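Local coordinates for protein CofB (PDB 5AX6) that forms a homotrimeric minor pilin of the CFA/III type IVb pilus and probably takes part in pilus assembly in human enterotoxigenic Escherichia coli, at residues A[282-287]-A[291-296]; A[259-262]-A[267-270]; A[461-464]-A[469-472]; A[361-366]-A[417-422]. All blocks are in the same frame, centred on the assembly; numbering follows the deposited sequence.

Contact 1 of 4, residues A[282-287]-A[291-296]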
loop_
_atom_site.group_PDB
_atom_site.type_symbol
_atom_site.label_atom_id
_atom_site.label_comp_id
_atom_site.label_asym_id
_atom_site.label_seq_id
_atom_site.Cartn_x
_atom_site.Cartn_y
_atom_site.Cartn_z
ATOM N N GLY A 282 3.775 3.895 7.906
ATOM C CA GLY A 282 2.395 4.089 7.533
ATOM C C GLY A 282 2.166 4.198 6.046
ATOM O O GLY A 282 2.986 4.752 5.297
ATOM N N LEU A 283 1.050 3.631 5.607
ATOM C CA LEU A 283 0.555 3.841 4.258
ATOM C C LEU A 283 -0.598 4.820 4.336
ATOM O O LEU A 283 -1.531 4.626 5.119
ATOM C CB LEU A 283 0.098 2.525 3.629
ATOM C CG LEU A 283 1.175 1.485 3.322
ATOM C CD1 LEU A 283 0.537 0.115 3.141
ATOM C CD2 LEU A 283 1.956 1.874 2.071
ATOM N N CYS A 284 -0.536 5.870 3.525
ATOM C CA CYS A 284 -1.499 6.959 3.616
ATOM C C CYS A 284 -2.207 7.286 2.314
ATOM O O CYS A 284 -1.713 6.995 1.222
ATOM C CB CYS A 284 -0.810 8.227 4.129
ATOM S SG CYS A 284 0.196 7.979 5.611
ATOM N N TRP A 285 -3.362 7.929 2.467
ATOM C CA TRP A 285 -4.153 8.466 1.372
ATOM C C TRP A 285 -4.288 9.977 1.541
ATOM O O TRP A 285 -4.519 10.454 2.653
ATOM C CB TRP A 285 -5.568 7.859 1.352
ATOM C CG TRP A 285 -5.668 6.393 1.152
ATOM C CD1 TRP A 285 -6.069 5.753 0.021
ATOM C CD2 TRP A 285 -5.415 5.369 2.127
ATOM N NE1 TRP A 285 -6.054 4.389 0.217
ATOM C CE2 TRP A 285 -5.655 4.130 1.502
ATOM C CE3 TRP A 285 -4.983 5.382 3.458
ATOM C CZ2 TRP A 285 -5.487 2.910 2.164
ATOM C CZ3 TRP A 285 -4.816 4.170 4.115
ATOM C CH2 TRP A 285 -5.077 2.952 3.466
ATOM N N ASP A 286 -4.202 10.733 0.449
ATOM C CA ASP A 286 -4.411 12.176 0.529
ATOM C C ASP A 286 -5.219 12.684 -0.659
ATOM O O ASP A 286 -4.886 12.415 -1.819
ATOM C CB ASP A 286 -3.062 12.901 0.616
ATOM C CG ASP A 286 -3.192 14.340 1.097
ATOM O OD1 ASP A 286 -4.307 14.776 1.463
ATOM O OD2 ASP A 286 -2.154 15.034 1.121
ATOM N N LEU A 287 -6.312 13.379 -0.355
ATOM C CA LEU A 287 -7.149 14.014 -1.369
ATOM C C LEU A 287 -6.580 15.360 -1.803
ATOM O O LEU A 287 -6.897 15.857 -2.888
ATOM C CB LEU A 287 -8.566 14.220 -0.836
ATOM C CG LEU A 287 -9.343 12.962 -0.465
ATOM C CD1 LEU A 287 -10.722 13.348 0.065
ATOM C CD2 LEU A 287 -9.479 12.057 -1.664
ATOM N N THR A 291 -7.959 18.895 3.992
ATOM C CA THR A 291 -8.057 18.205 5.277
ATOM C C THR A 291 -6.950 17.167 5.394
ATOM O O THR A 291 -6.252 16.894 4.425
ATOM C CB THR A 291 -9.446 17.548 5.470
ATOM O OG1 THR A 291 -9.641 16.515 4.495
ATOM C CG2 THR A 291 -10.548 18.591 5.299
ATOM N N SER A 292 -6.789 16.609 6.588
ATOM C CA SER A 292 -5.705 15.683 6.882
ATOM C C SER A 292 -5.637 14.514 5.916
ATOM O O SER A 292 -6.669 14.010 5.469
ATOM C CB SER A 292 -5.856 15.131 8.297
ATOM O OG SER A 292 -4.774 14.275 8.614
ATOM N N LYS A 293 -4.422 14.071 5.599
ATOM C CA LYS A 293 -4.284 12.770 4.963
ATOM C C LYS A 293 -4.636 11.716 6.021
ATOM O O LYS A 293 -4.608 11.993 7.227
ATOM C CB LYS A 293 -2.871 12.565 4.395
ATOM C CG LYS A 293 -1.805 12.324 5.446
ATOM C CD LYS A 293 -0.441 12.109 4.795
ATOM C CE LYS A 293 0.658 12.153 5.838
ATOM N NZ LYS A 293 0.938 13.571 6.215
ATOM N N LEU A 294 -5.022 10.530 5.569
ATOM C CA LEU A 294 -5.358 9.441 6.477
ATOM C C LEU A 294 -4.303 8.357 6.334
ATOM O O LEU A 294 -3.928 8.014 5.214
ATOM C CB LEU A 294 -6.750 8.878 6.168
ATOM C CG LEU A 294 -7.893 9.895 6.232
ATOM C CD1 LEU A 294 -9.213 9.196 5.929
ATOM C CD2 LEU A 294 -7.919 10.557 7.612
ATOM N N CYS A 295 -3.830 7.825 7.457
ATOM C CA CYS A 295 -2.766 6.829 7.425
ATOM C C CYS A 295 -3.150 5.562 8.153
ATOM O O CYS A 295 -3.751 5.620 9.227
ATOM C CB CYS A 295 -1.484 7.387 8.046
ATOM S SG CYS A 295 -0.825 8.832 7.171
ATOM N N LEU A 296 -2.793 4.423 7.563
ATOM C CA LEU A 296 -2.813 3.141 8.268
ATOM C C LEU A 296 -1.409 2.890 8.774
ATOM O O LEU A 296 -0.507 2.606 7.987
ATOM C CB LEU A 296 -3.246 1.985 7.359
ATOM C CG LEU A 296 -4.706 1.588 7.229
ATOM C CD1 LEU A 296 -4.838 0.358 6.306
ATOM C CD2 LEU A 296 -5.297 1.330 8.614
HETATM O O HOH W 1 -6.578 14.117 2.530
HETATM O O HOH W 2 -4.365 17.288 2.408
#

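Contact 2 of 4, residues A[259-262]-A[267-270]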
loop_
_atom_site.group_PDB
_atom_site.type_symbol
_atom_site.label_atom_id
_atom_site.label_comp_id
_atom_site.label_asym_id
_atom_site.label_seq_id
_atom_site.Cartn_x
_atom_site.Cartn_y
_atom_site.Cartn_z
ATOM N N LEU A 259 9.845 -0.196 0.649
ATOM C CA LEU A 259 9.059 -1.376 0.323
ATOM C C LEU A 259 9.957 -2.494 -0.212
ATOM O O LEU A 259 10.790 -2.254 -1.084
ATOM C CB LEU A 259 7.996 -1.047 -0.726
ATOM C CG LEU A 259 6.790 -0.218 -0.323
ATOM C CD1 LEU A 259 5.993 0.132 -1.586
ATOM C CD2 LEU A 259 5.924 -1.003 0.677
ATOM N N ALA A 260 9.761 -3.709 0.289
ATOM C CA ALA A 260 10.477 -4.881 -0.208
ATOM C C ALA A 260 9.603 -6.110 -0.033
ATOM O O ALA A 260 8.728 -6.131 0.834
ATOM C CB ALA A 260 11.796 -5.061 0.518
ATOM N N ALA A 261 9.845 -7.136 -0.843
ATOM C CA ALA A 261 9.074 -8.372 -0.754
ATOM C C ALA A 261 9.603 -9.260 0.370
ATOM O O ALA A 261 10.800 -9.293 0.608
ATOM C CB ALA A 261 9.129 -9.116 -2.066
ATOM N N ASP A 262 8.726 -10.002 1.047
ATOM C CA ASP A 262 9.219 -11.095 1.893
ATOM C C ASP A 262 9.416 -12.343 1.018
ATOM O O ASP A 262 9.170 -12.292 -0.188
ATOM C CB ASP A 262 8.271 -11.364 3.069
ATOM C CG ASP A 262 7.023 -12.142 2.670
ATOM O OD1 ASP A 262 6.734 -12.323 1.468
ATOM O OD2 ASP A 262 6.302 -12.570 3.592
ATOM N N ASN A 267 3.754 -11.081 -0.386
ATOM C CA ASN A 267 3.761 -9.886 0.458
ATOM C C ASN A 267 4.760 -8.806 0.063
ATOM O O ASN A 267 5.929 -9.094 -0.193
ATOM C CB ASN A 267 4.053 -10.281 1.916
ATOM C CG ASN A 267 2.980 -11.160 2.500
ATOM O OD1 ASN A 267 1.798 -10.965 2.225
ATOM N ND2 ASN A 267 3.382 -12.143 3.306
ATOM N N LEU A 268 4.288 -7.563 0.027
ATOM C CA LEU A 268 5.167 -6.393 0.035
ATOM C C LEU A 268 5.150 -5.812 1.437
ATOM O O LEU A 268 4.074 -5.635 2.017
ATOM C CB LEU A 268 4.702 -5.313 -0.949
ATOM C CG LEU A 268 4.931 -5.392 -2.448
ATOM C CD1 LEU A 268 4.422 -4.089 -3.086
ATOM C CD2 LEU A 268 6.404 -5.612 -2.753
ATOM N N VAL A 269 6.332 -5.495 1.956
ATOM C CA VAL A 269 6.497 -5.074 3.340
ATOM C C VAL A 269 7.036 -3.654 3.438
ATOM O O VAL A 269 8.067 -3.313 2.848
ATOM C CB VAL A 269 7.447 -6.017 4.088
ATOM C CG1 VAL A 269 7.426 -5.700 5.587
ATOM C CG2 VAL A 269 7.060 -7.474 3.822
ATOM N N LEU A 270 6.330 -2.838 4.202
ATOM C CA LEU A 270 6.694 -1.454 4.442
ATOM C C LEU A 270 7.466 -1.328 5.750
ATOM O O LEU A 270 7.005 -1.806 6.786
ATOM C CB LEU A 270 5.433 -0.588 4.500
ATOM C CG LEU A 270 5.630 0.896 4.803
ATOM C CD1 LEU A 270 6.300 1.577 3.624
ATOM C CD2 LEU A 270 4.293 1.569 5.150
HETATM O O HOH W 3 6.777 -11.584 -1.410
#

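Contact 3 of 4, residues A[461-464]-A[469-472]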
loop_
_atom_site.group_PDB
_atom_site.type_symbol
_atom_site.label_atom_id
_atom_site.label_comp_id
_atom_site.label_asym_id
_atom_site.label_seq_id
_atom_site.Cartn_x
_atom_site.Cartn_y
_atom_site.Cartn_z
ATOM N N VAL A 461 -51.074 -11.268 32.579
ATOM C CA VAL A 461 -51.385 -10.193 33.513
ATOM C C VAL A 461 -52.592 -10.568 34.376
ATOM O O VAL A 461 -53.583 -11.086 33.867
ATOM C CB VAL A 461 -51.668 -8.869 32.762
ATOM C CG1 VAL A 461 -52.267 -7.816 33.700
ATOM C CG2 VAL A 461 -50.380 -8.341 32.091
ATOM N N PHE A 462 -52.492 -10.329 35.677
ATOM C CA PHE A 462 -53.645 -10.481 36.557
ATOM C C PHE A 462 -54.209 -9.118 36.913
ATOM O O PHE A 462 -53.484 -8.251 37.383
ATOM C CB PHE A 462 -53.284 -11.238 37.834
ATOM C CG PHE A 462 -54.441 -11.368 38.800
ATOM C CD1 PHE A 462 -55.474 -12.255 38.542
ATOM C CD2 PHE A 462 -54.502 -10.586 39.943
ATOM C CE1 PHE A 462 -56.545 -12.369 39.421
ATOM C CE2 PHE A 462 -55.566 -10.698 40.827
ATOM C CZ PHE A 462 -56.588 -11.588 40.563
ATOM N N ASP A 463 -55.506 -8.935 36.688
ATOM C CA ASP A 463 -56.179 -7.689 37.026
ATOM C C ASP A 463 -56.819 -7.826 38.408
ATOM O O ASP A 463 -57.833 -8.498 38.555
ATOM C CB ASP A 463 -57.237 -7.343 35.970
ATOM C CG ASP A 463 -57.840 -5.954 36.162
ATOM O OD1 ASP A 463 -57.741 -5.385 37.272
ATOM O OD2 ASP A 463 -58.417 -5.427 35.186
ATOM N N PRO A 464 -56.225 -7.183 39.426
ATOM C CA PRO A 464 -56.716 -7.322 40.807
ATOM C C PRO A 464 -58.054 -6.616 41.039
ATOM O O PRO A 464 -58.807 -7.016 41.926
ATOM C CB PRO A 464 -55.602 -6.684 41.644
ATOM C CG PRO A 464 -54.914 -5.743 40.713
ATOM C CD PRO A 464 -55.018 -6.345 39.339
ATOM N N THR A 469 -57.772 -12.978 34.991
ATOM C CA THR A 469 -56.468 -13.318 34.430
ATOM C C THR A 469 -56.475 -13.168 32.915
ATOM O O THR A 469 -57.361 -13.690 32.226
ATOM C CB THR A 469 -56.058 -14.748 34.815
ATOM O OG1 THR A 469 -56.009 -14.850 36.243
ATOM C CG2 THR A 469 -54.693 -15.088 34.243
ATOM N N TYR A 470 -55.478 -12.448 32.403
ATOM C CA TYR A 470 -55.407 -12.112 30.994
ATOM C C TYR A 470 -54.141 -12.642 30.349
ATOM O O TYR A 470 -53.101 -12.739 30.994
ATOM C CB TYR A 470 -55.459 -10.596 30.804
ATOM C CG TYR A 470 -56.812 -9.987 31.075
ATOM C CD1 TYR A 470 -57.825 -10.054 30.124
ATOM C CD2 TYR A 470 -57.073 -9.339 32.274
ATOM C CE1 TYR A 470 -59.068 -9.492 30.364
ATOM C CE2 TYR A 470 -58.314 -8.770 32.524
ATOM C CZ TYR A 470 -59.306 -8.854 31.567
ATOM O OH TYR A 470 -60.535 -8.292 31.811
ATOM N N VAL A 471 -54.247 -12.997 29.076
ATOM C CA VAL A 471 -53.073 -13.236 28.250
ATOM C C VAL A 471 -53.142 -12.263 27.088
ATOM O O VAL A 471 -54.141 -12.229 26.370
ATOM C CB VAL A 471 -53.000 -14.681 27.735
ATOM C CG1 VAL A 471 -51.817 -14.839 26.779
ATOM C CG2 VAL A 471 -52.892 -15.663 28.906
ATOM N N TYR A 472 -52.096 -11.458 26.917
ATOM C CA TYR A 472 -52.079 -10.456 25.861
ATOM C C TYR A 472 -51.168 -10.897 24.714
ATOM O O TYR A 472 -50.121 -11.523 24.950
ATOM C CB TYR A 472 -51.593 -9.101 26.397
ATOM C CG TYR A 472 -52.421 -8.472 27.497
ATOM C CD1 TYR A 472 -53.813 -8.420 27.429
ATOM C CD2 TYR A 472 -51.797 -7.894 28.601
ATOM C CE1 TYR A 472 -54.558 -7.822 28.452
ATOM C CE2 TYR A 472 -52.520 -7.305 29.614
ATOM C CZ TYR A 472 -53.899 -7.265 29.537
ATOM O OH TYR A 472 -54.599 -6.661 30.552
#

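Contact 4 of 4, residues A[361-366]-A[417-422]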
loop_
_atom_site.group_PDB
_atom_site.type_symbol
_atom_site.label_atom_id
_atom_site.label_comp_id
_atom_site.label_asym_id
_atom_site.label_seq_id
_atom_site.Cartn_x
_atom_site.Cartn_y
_atom_site.Cartn_z
ATOM N N ASP A 361 -57.787 -6.895 19.690
ATOM C CA ASP A 361 -56.520 -7.383 19.158
ATOM C C ASP A 361 -55.641 -7.953 20.266
ATOM O O ASP A 361 -55.002 -8.990 20.087
ATOM C CB ASP A 361 -55.776 -6.264 18.423
ATOM C CG ASP A 361 -56.466 -5.855 17.130
ATOM O OD1 ASP A 361 -57.061 -6.733 16.466
ATOM O OD2 ASP A 361 -56.412 -4.657 16.780
ATOM N N LEU A 362 -55.630 -7.266 21.404
ATOM C CA LEU A 362 -54.734 -7.573 22.519
ATOM C C LEU A 362 -55.065 -8.861 23.261
ATOM O O LEU A 362 -54.169 -9.636 23.597
ATOM C CB LEU A 362 -54.742 -6.422 23.535
ATOM C CG LEU A 362 -53.797 -5.232 23.378
ATOM C CD1 LEU A 362 -54.138 -4.161 24.406
ATOM C CD2 LEU A 362 -52.347 -5.677 23.537
ATOM N N VAL A 363 -56.345 -9.080 23.557
ATOM C CA VAL A 363 -56.686 -10.166 24.461
ATOM C C VAL A 363 -56.854 -11.477 23.713
ATOM O O VAL A 363 -57.632 -11.569 22.761
ATOM C CB VAL A 363 -57.976 -9.873 25.261
ATOM C CG1 VAL A 363 -58.356 -11.087 26.102
ATOM C CG2 VAL A 363 -57.791 -8.650 26.138
ATOM N N ILE A 364 -56.099 -12.482 24.135
ATOM C CA ILE A 364 -56.287 -13.837 23.637
ATOM C C ILE A 364 -57.376 -14.491 24.475
ATOM O O ILE A 364 -57.134 -14.868 25.621
ATOM C CB ILE A 364 -54.994 -14.654 23.719
ATOM C CG1 ILE A 364 -53.902 -13.998 22.872
ATOM C CG2 ILE A 364 -55.225 -16.082 23.245
ATOM C CD1 ILE A 364 -52.556 -14.675 23.023
ATOM N N THR A 365 -58.576 -14.624 23.918
ATOM C CA THR A 365 -59.737 -14.980 24.744
ATOM C C THR A 365 -59.763 -16.430 25.243
ATOM O O THR A 365 -60.327 -16.705 26.305
ATOM C CB THR A 365 -61.061 -14.695 24.002
ATOM O OG1 THR A 365 -60.981 -15.193 22.664
ATOM C CG2 THR A 365 -61.319 -13.199 23.956
ATOM N N ASN A 366 -59.164 -17.353 24.496
ATOM C CA ASN A 366 -59.065 -18.738 24.955
ATOM C C ASN A 366 -57.629 -19.221 24.843
ATOM O O ASN A 366 -57.306 -20.067 24.002
ATOM C CB ASN A 366 -60.007 -19.656 24.166
ATOM C CG ASN A 366 -61.473 -19.474 24.559
ATOM O OD1 ASN A 366 -61.935 -20.028 25.562
ATOM N ND2 ASN A 366 -62.208 -18.698 23.767
ATOM N N GLY A 417 -62.453 1.216 28.969
ATOM C CA GLY A 417 -62.096 -0.063 28.376
ATOM C C GLY A 417 -60.921 0.031 27.420
ATOM O O GLY A 417 -60.794 -0.771 26.493
ATOM N N LYS A 418 -60.057 1.013 27.653
ATOM C CA LYS A 418 -58.898 1.235 26.798
ATOM C C LYS A 418 -57.590 0.940 27.528
ATOM O O LYS A 418 -57.533 0.982 28.753
ATOM C CB LYS A 418 -58.892 2.674 26.287
ATOM C CG LYS A 418 -60.100 3.025 25.429
ATOM C CD LYS A 418 -60.033 4.465 24.947
ATOM C CE LYS A 418 -61.041 4.736 23.838
ATOM N NZ LYS A 418 -60.909 6.123 23.303
ATOM N N TYR A 419 -56.541 0.646 26.765
ATOM C CA TYR A 419 -55.214 0.435 27.336
ATOM C C TYR A 419 -54.364 1.669 27.048
ATOM O O TYR A 419 -54.117 2.005 25.888
ATOM C CB TYR A 419 -54.571 -0.839 26.771
ATOM C CG TYR A 419 -55.338 -2.105 27.119
ATOM C CD1 TYR A 419 -55.023 -2.846 28.255
ATOM C CD2 TYR A 419 -56.387 -2.544 26.323
ATOM C CE1 TYR A 419 -55.725 -3.992 28.577
ATOM C CE2 TYR A 419 -57.099 -3.682 26.641
ATOM C CZ TYR A 419 -56.765 -4.402 27.769
ATOM O OH TYR A 419 -57.472 -5.540 28.089
ATOM N N GLN A 420 -53.940 2.356 28.104
ATOM C CA GLN A 420 -53.266 3.643 27.945
ATOM C C GLN A 420 -51.737 3.521 27.836
ATOM O O GLN A 420 -51.096 4.356 27.208
ATOM C CB GLN A 420 -53.629 4.581 29.101
ATOM C CG GLN A 420 -55.108 4.975 29.150
ATOM C CD GLN A 420 -55.625 5.518 27.822
ATOM O OE1 GLN A 420 -54.886 6.131 27.048
ATOM N NE2 GLN A 420 -56.906 5.286 27.553
ATOM N N ALA A 421 -51.156 2.487 28.436
ATOM C CA ALA A 421 -49.699 2.319 28.376
ATOM C C ALA A 421 -49.245 2.093 26.934
ATOM O O ALA A 421 -49.870 1.348 26.181
ATOM C CB ALA A 421 -49.261 1.170 29.275
ATOM N N ASP A 422 -48.158 2.752 26.541
ATOM C CA ASP A 422 -47.722 2.737 25.152
ATOM C C ASP A 422 -46.212 2.992 25.096
ATOM O O ASP A 422 -45.741 4.059 25.491
ATOM C CB ASP A 422 -48.493 3.796 24.344
ATOM C CG ASP A 422 -48.249 3.703 22.850
ATOM O OD1 ASP A 422 -47.188 3.199 22.421
ATOM O OD2 ASP A 422 -49.131 4.154 22.084
#

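Contact 1 of 4, residues A[282-287]-A[291-296]
Strands 282-285 and 294-296 run antiparallel at 151°, with Leu283 and Leu296 as one hydrogen-bonded pair and Trp285 and Leu294 as the other. The shorter bonds, Leu296 N to Leu283 O and Trp285 N to Leu294 O, are both 2.8 Å. Between these pairs lies a non-hydrogen-bonded pair. The CA atoms of Cys284 and Cys295 are 4.0 Å apart there, and their SG atoms form a direct cross-strand disulfide with chi3 105°. The other face carries Leu283, Trp285, Leu294 and Leu296. There the six-membered ring of Trp285 turns its edge to the facing strand. CH2 of Trp285 meets CD1 of Leu296 at 3.9 Å, and CE3 of Trp285 lies 3.3 Å from Leu294 O. Beyond the ladder, CG of Asp286 rests on CB of Lys293 at 3.8 Å. Lys293 NZ leads away to a salt bridge with Asp317. Water 2 donates to Asp286 OD1 and Thr291 O, bridging the two sides of the connecting loop; OD1 also accepts from Asn288 N. Strand 294-302 continues the sheet to strand 308-315, where Leu296 packs on Ile312 and Leu314. Strand 282-285 pairs in parallel with a strand of the second subunit, and Trp285 NE1 is hydrogen-bonded to Leu296 O of that chain.

Contact 2 of 4, residues A[259-262]-A[267-270]
Asn267 begins the pairing with Asp262, and two bonds join this residue pair. Asn267 ND2 donates to Asp262 OD2 at 3.0 Å, in a nearly straight bond of 171°. The acceptor lies in the amide plane of Asn267, yet ND2 comes from above the carboxylate plane; the two flat groups are turned 56° apart. Asp262 chi1 of 77° holds its CG between the backbone N and carbonyl carbon, which lays the carboxylate over Asn267 CB; OD1 of Asp262 is 3.4 Å from that carbon. The second bond is backbone to backbone, from Asp262 N to Asn267 O. The carboxylate has further partners: OD1 is hydrogen-bonded to Ser264 OG in the turn, and OD2 has a long, weak ion pair with Lys293 of the third subunit. Leu268 faces Ala261 across a non-hydrogen-bonded pair, with a loose contact of 4.5 Å between Leu268 CD2 and Ala261 CB. The arrangement is a beta hairpin of the beta-repeat domain, strand 258-261 turning back into strand 267-271. Val269 then makes both bonds of the hydrogen-bonded pair with Ala260, the shorter being Val269 N to Ala260 O at 2.7 Å. CG2 of Val269 leans back along the ladder and stands 4.1 Å from CB of Asp262. Leu270 lies on the same face as Leu268. CD2 of Leu259 touches CB of Leu270 at 3.9 Å. Residues 267-270 also pair in parallel with a strand of the third subunit, while Leu268 of the second subunit packs on both Leu259 and Leu270.

Contact 3 of 4, residues A[461-464]-A[469-472]
Val461 presses its CG2 methyl against the CE2 corner of the Tyr472 ring at 3.4 Å. CB of Val461 is 3.6 Å from CE2 of Tyr472, and CG1 lies beside the hydroxyl. The two side chains lean across each other at a slant. Tyr472 OH is hydrogen-bonded to the backbone O of Asp411, which anchors the far end of this ring. Val461 also carries the backbone pairing: its N donates to Tyr470 O at 3.0 Å and its O accepts from Tyr470 N at 2.8 Å. This is the hydrogen-bonded pair of an antiparallel beta hairpin in the C-terminal domain, made by strands 452-463 and 468-473. The next pair, Phe462 and Thr469, is non-hydrogen-bonded and puts its side chains on the opposite face. Phe462 has chi1 178°, which extends its ring away from the backbone N. The ring crosses Thr469 at about a right angle and meets OG1 with its edge, CD1 of Phe462 being 3.5 Å from that oxygen. The Phe462 ring also meets Tyr438 of the second subunit. On the face of Val461, the Tyr470 ring offers its edge to Asp463, with CE2 of Tyr470 3.9 Å from CB of Asp463.

Contact 4 of 4, residues A[361-366]-A[417-422]
Tyr419 O accepts a hydrogen bond from Lys476 NZ, while the side chain of Tyr419 turns to Leu362 and Val363 in a contact that is apolar and has no hydrogen bond between the segments. The closer contact is made by Leu362. Its CD1 sits over one face of Tyr419 in a CH-pi contact, 3.7 Å from the ring centroid and 25° off the ring normal. The methyl is offset toward the rim on the CD2 side: CD1 of Leu362 is 3.4 Å from CD2 of Tyr419 and 3.6 Å from CG of the same ring. The two side chains run past each other in opposite directions. Tyr419 chi1 of -63° places the ring beside its backbone N, and from there it projects toward Leu362. The contact lies in the C-terminal domain. It joins the end of the short helix 359-362 to the long loop between strands 398-409 and 438-448. Val363 is the first residue after the helix to leave helical phi/psi; its CG2 lies near the phenol oxygen, 3.7 Å from Tyr419 OH. The methyl comes to the end of the phenol, and the side chains of Val363 and Tyr419 stand at about a right angle. Tyr472 of strand 468-473 meets the Tyr419 ring with the planes at about 80°, and it also packs on Val363. The loop has polar anchors of its own around Tyr419: Asp414 accepts hydrogen bonds from Lys418 N at OD1 and from Gln420 NE2 at OD2.

Contacts 1 and 2 are successive hairpins of the beta-repeat domain. They touch where CD2 of Leu270 packs on Gly282 and Leu283, and both extend their sheets into other subunits. Contact 1 is the more buried and is locked covalently. Contact 2 is partly buried and adds an amide-carboxylate hydrogen bond beside its turn to the backbone ladder. Contacts 3 and 4 lie far off in the C-terminal domain, with centres about 58 to 70 Å from those of the other two. Tyr472 of contact 3 packs on Tyr419 and Val363 of contact 4, and Val471 O probably bonds to Ile364 N between them. Contact 3 is a partly buried hairpin rich in aromatic rings; contact 4 is small, buried and apolar, with no backbone pairing between its two segments.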